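Putative aminooxidase (Propionibacterium acnes, PDB 2BA9) isomerises polyunsaturated fatty acids to form conjugated linoleic acid, using a bound flavin-adenine dinucleotide. Local coordinates at residues Y67-E72 / V411-K416. Numbering follows the deposited sequence.
Sequences YDTIQE and VCHYSK. With FAD (flavin-adenine dinucleotide), chain D.
Two helices beside the FAD pocket, 68-77 and 408-423, cross here, with Thr69 set directly against Cys412 and His413. The axes of the two short segments lie 9.0 Å apart at 77°. Thr69 sits where the backbones come nearest, its CA 5.5 Å from His413 CA, and its short branched side chain fits there. At chi1 -48° OG1 lies beside the backbone N and the methyl is anti to it; Thr69 CG2 rests 3.8 Å from Cys412 C. Thr69 OG1 lies 3.3 Å from His413 CB, oblique to the imidazole ring. Next to it, Ile70 reaches over with its terminal methyl, placing Ile70 CD1 3.8 Å from Cys412 SG; the small, weakly polar Cys412 side chain also touches Pro16 and Ala20 of helix 16-28. The side chains of Glu72 and Lys416 cross at about a right angle. The carboxylate meets the methylene CE, whereas Lys416 NZ, on a chain bent at chi4 (-73°), stands 4.3 Å from Glu72 OE2, beyond a salt bridge, so any attraction is probably modest. The other oxygen, Glu72 OE1, is hydrogen-bonded to Tyr24 OH. Both segments also reach the cofactor: Tyr67 OH gives a 2.7 Å hydrogen bond to FAD O2, near the ring plane, while Val411 CG1 lies 3.6 Å from FAD O2P. The crossing thus joins two walls of the FAD pocket in a flavin-containing amine oxidoreductase family member, beside helix 16-28, whose sequence is consistent with the Rossmann-type GxGxxG motif.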
loop_
_atom_site.group_PDB
_atom_site.type_symbol
_atom_site.label_atom_id
_atom_site.label_comp_id
_atom_site.label_asym_id
_atom_site.label_seq_id
_atom_site.Cartn_x
_atom_site.Cartn_y
_atom_site.Cartn_z
ATOM N N TYR A 67 -9.644 -7.391 -7.547
ATOM C CA TYR A 67 -9.883 -6.250 -6.646
ATOM C C TYR A 67 -11.391 -6.062 -6.434
ATOM O O TYR A 67 -11.957 -5.035 -6.806
ATOM C CB TYR A 67 -9.243 -4.973 -7.208
ATOM C CG TYR A 67 -7.815 -4.694 -6.755
ATOM C CD1 TYR A 67 -6.923 -5.731 -6.455
ATOM C CD2 TYR A 67 -7.357 -3.381 -6.652
ATOM C CE1 TYR A 67 -5.632 -5.459 -6.031
ATOM C CE2 TYR A 67 -6.072 -3.100 -6.238
ATOM C CZ TYR A 67 -5.209 -4.136 -5.934
ATOM O OH TYR A 67 -3.924 -3.838 -5.522
ATOM N N ASP A 68 -12.030 -7.052 -5.818
ATOM C CA ASP A 68 -13.497 -7.078 -5.698
ATOM C C ASP A 68 -14.077 -5.833 -5.017
ATOM O O ASP A 68 -15.058 -5.266 -5.498
ATOM C CB ASP A 68 -13.962 -8.346 -4.970
ATOM C CG ASP A 68 -13.851 -9.633 -5.851
ATOM O OD1 ASP A 68 -13.904 -9.550 -7.099
ATOM O OD2 ASP A 68 -13.726 -10.740 -5.281
ATOM N N THR A 69 -13.466 -5.396 -3.915
ATOM C CA THR A 69 -13.975 -4.229 -3.180
ATOM C C THR A 69 -13.821 -2.952 -4.013
ATOM O O THR A 69 -14.734 -2.137 -4.072
ATOM C CB THR A 69 -13.298 -4.082 -1.809
ATOM O OG1 THR A 69 -13.303 -5.358 -1.144
ATOM C CG2 THR A 69 -14.031 -3.067 -0.950
ATOM N N ILE A 70 -12.687 -2.798 -4.688
ATOM C CA ILE A 70 -12.521 -1.657 -5.596
ATOM C C ILE A 70 -13.556 -1.698 -6.721
ATOM O O ILE A 70 -14.058 -0.651 -7.120
ATOM C CB ILE A 70 -11.089 -1.530 -6.185
ATOM C CG1 ILE A 70 -10.044 -1.461 -5.052
ATOM C CG2 ILE A 70 -10.993 -0.283 -7.088
ATOM C CD1 ILE A 70 -10.423 -0.520 -3.868
ATOM N N GLN A 71 -13.912 -2.889 -7.209
ATOM C CA GLN A 71 -14.998 -3.001 -8.190
ATOM C C GLN A 71 -16.310 -2.464 -7.625
ATOM O O GLN A 71 -17.046 -1.750 -8.318
ATOM C CB GLN A 71 -15.193 -4.439 -8.662
ATOM C CG GLN A 71 -16.277 -4.589 -9.734
ATOM C CD GLN A 71 -15.992 -3.755 -10.961
ATOM O OE1 GLN A 71 -15.020 -4.002 -11.674
ATOM N NE2 GLN A 71 -16.835 -2.753 -11.216
ATOM N N GLU A 72 -16.602 -2.796 -6.372
ATOM C CA GLU A 72 -17.801 -2.262 -5.696
ATOM C C GLU A 72 -17.798 -0.729 -5.605
ATOM O O GLU A 72 -18.859 -0.079 -5.715
ATOM C CB GLU A 72 -17.931 -2.840 -4.294
ATOM C CG GLU A 72 -18.599 -4.195 -4.232
ATOM C CD GLU A 72 -18.661 -4.717 -2.815
ATOM O OE1 GLU A 72 -18.836 -3.902 -1.884
ATOM O OE2 GLU A 72 -18.519 -5.941 -2.630
ATOM N N VAL A 411 -6.992 -2.417 2.057
ATOM C CA VAL A 411 -7.490 -1.505 3.080
ATOM C C VAL A 411 -9.001 -1.256 2.960
ATOM O O VAL A 411 -9.692 -1.192 3.973
ATOM C CB VAL A 411 -6.726 -0.148 3.122
ATOM C CG1 VAL A 411 -5.198 -0.379 3.247
ATOM C CG2 VAL A 411 -7.067 0.711 1.941
ATOM N N CYS A 412 -9.502 -1.112 1.736
ATOM C CA CYS A 412 -10.928 -0.883 1.518
ATOM C C CYS A 412 -11.722 -2.130 1.926
ATOM O O CYS A 412 -12.737 -2.024 2.606
ATOM C CB CYS A 412 -11.214 -0.526 0.059
ATOM S SG CYS A 412 -10.556 1.085 -0.467
ATOM N N HIS A 413 -11.238 -3.300 1.506
ATOM C CA HIS A 413 -11.811 -4.609 1.897
ATOM C C HIS A 413 -11.831 -4.789 3.429
ATOM O O HIS A 413 -12.827 -5.252 4.020
ATOM C CB HIS A 413 -11.011 -5.722 1.203
ATOM C CG HIS A 413 -11.598 -7.095 1.331
ATOM N ND1 HIS A 413 -10.947 -8.218 0.867
ATOM C CD2 HIS A 413 -12.745 -7.535 1.897
ATOM C CE1 HIS A 413 -11.679 -9.286 1.120
ATOM N NE2 HIS A 413 -12.777 -8.898 1.741
ATOM N N TYR A 414 -10.746 -4.386 4.083
ATOM C CA TYR A 414 -10.707 -4.402 5.539
ATOM C C TYR A 414 -11.735 -3.436 6.147
ATOM O O TYR A 414 -12.405 -3.784 7.124
ATOM C CB TYR A 414 -9.304 -4.073 6.062
ATOM C CG TYR A 414 -9.163 -4.304 7.552
ATOM C CD1 TYR A 414 -8.604 -5.472 8.042
ATOM C CD2 TYR A 414 -9.606 -3.356 8.470
ATOM C CE1 TYR A 414 -8.489 -5.694 9.408
ATOM C CE2 TYR A 414 -9.490 -3.565 9.830
ATOM C CZ TYR A 414 -8.930 -4.735 10.291
ATOM O OH TYR A 414 -8.811 -4.948 11.632
ATOM N N SER A 415 -11.844 -2.226 5.593
ATOM C CA SER A 415 -12.865 -1.266 6.066
ATOM C C SER A 415 -14.310 -1.823 5.936
ATOM O O SER A 415 -15.090 -1.800 6.897
ATOM C CB SER A 415 -12.725 0.091 5.355
ATOM O OG SER A 415 -11.753 0.924 5.999
ATOM N N LYS A 416 -14.639 -2.335 4.754
ATOM C CA LYS A 416 -15.906 -3.065 4.501
ATOM C C LYS A 416 -16.196 -4.102 5.588
ATOM O O LYS A 416 -17.285 -4.128 6.178
ATOM C CB LYS A 416 -15.822 -3.767 3.132
ATOM C CG LYS A 416 -17.025 -4.608 2.700
ATOM C CD LYS A 416 -16.683 -5.381 1.428
ATOM C CE LYS A 416 -17.895 -6.019 0.767
ATOM N NZ LYS A 416 -18.381 -7.187 1.523
HETATM P PA FAD D . -3.309 6.490 2.845
HETATM O O1A FAD D . -3.517 6.233 1.381
HETATM O O2A FAD D . -1.902 6.843 3.281
HETATM O O5B FAD D . -4.238 7.720 3.282
HETATM C C5B FAD D . -4.232 8.087 4.642
HETATM C C4B FAD D . -4.968 9.397 4.828
HETATM O O4B FAD D . -4.979 9.721 6.204
HETATM C C3B FAD D . -4.303 10.541 4.061
HETATM O O3B FAD D . -5.254 11.189 3.246
HETATM C C2B FAD D . -3.744 11.424 5.152
HETATM O O2B FAD D . -3.623 12.791 4.758
HETATM C C1B FAD D . -4.684 11.094 6.325
HETATM N N9A FAD D . -4.037 11.423 7.608
HETATM C C8A FAD D . -2.806 10.997 8.062
HETATM N N7A FAD D . -2.574 11.553 9.284
HETATM C C5A FAD D . -3.645 12.327 9.615
HETATM C C6A FAD D . -3.946 13.136 10.729
HETATM N N6A FAD D . -3.260 12.940 11.901
HETATM N N1A FAD D . -5.173 13.790 10.768
HETATM C C2A FAD D . -6.067 13.711 9.709
HETATM N N3A FAD D . -5.755 12.914 8.615
HETATM C C4A FAD D . -4.566 12.253 8.556
HETATM N N1 FAD D . -1.808 0.181 -3.982
HETATM C C2 FAD D . -2.332 -0.793 -4.807
HETATM O O2 FAD D . -3.373 -1.370 -4.491
HETATM N N3 FAD D . -1.671 -1.136 -5.970
HETATM C C4 FAD D . -0.506 -0.487 -6.324
HETATM O O4 FAD D . 0.052 -0.806 -7.385
HETATM C C4X FAD D . 0.019 0.511 -5.496
HETATM N N5 FAD D . 1.198 1.167 -5.807
HETATM C C5X FAD D . 1.635 2.260 -5.083
HETATM C C6 FAD D . 2.745 2.990 -5.502
HETATM C C7 FAD D . 3.150 4.112 -4.783
HETATM C C7M FAD D . 4.342 4.885 -5.273
HETATM C C8 FAD D . 2.452 4.494 -3.640
HETATM C C8M FAD D . 2.850 5.691 -2.830
HETATM C C9 FAD D . 1.347 3.755 -3.227
HETATM C C9A FAD D . 0.930 2.626 -3.934
HETATM N N10 FAD D . -0.170 1.851 -3.523
HETATM C C10 FAD D . -0.660 0.850 -4.330
HETATM C "C1'" FAD D . -0.617 1.848 -2.099
HETATM C "C2'" FAD D . -1.928 2.601 -1.911
HETATM O "O2'" FAD D . -1.909 3.875 -2.547
HETATM C "C3'" FAD D . -2.164 2.738 -0.415
HETATM O "O3'" FAD D . -2.030 1.455 0.203
HETATM C "C4'" FAD D . -3.529 3.342 -0.131
HETATM O "O4'" FAD D . -3.573 4.715 -0.502
HETATM C "C5'" FAD D . -3.845 3.148 1.345
HETATM O "O5'" FAD D . -4.935 3.945 1.713
HETATM P P FAD D . -5.137 4.375 3.262
HETATM O O1P FAD D . -6.343 5.284 3.406
HETATM O O2P FAD D . -5.262 3.129 4.068
HETATM O O3P FAD D . -3.833 5.216 3.672
#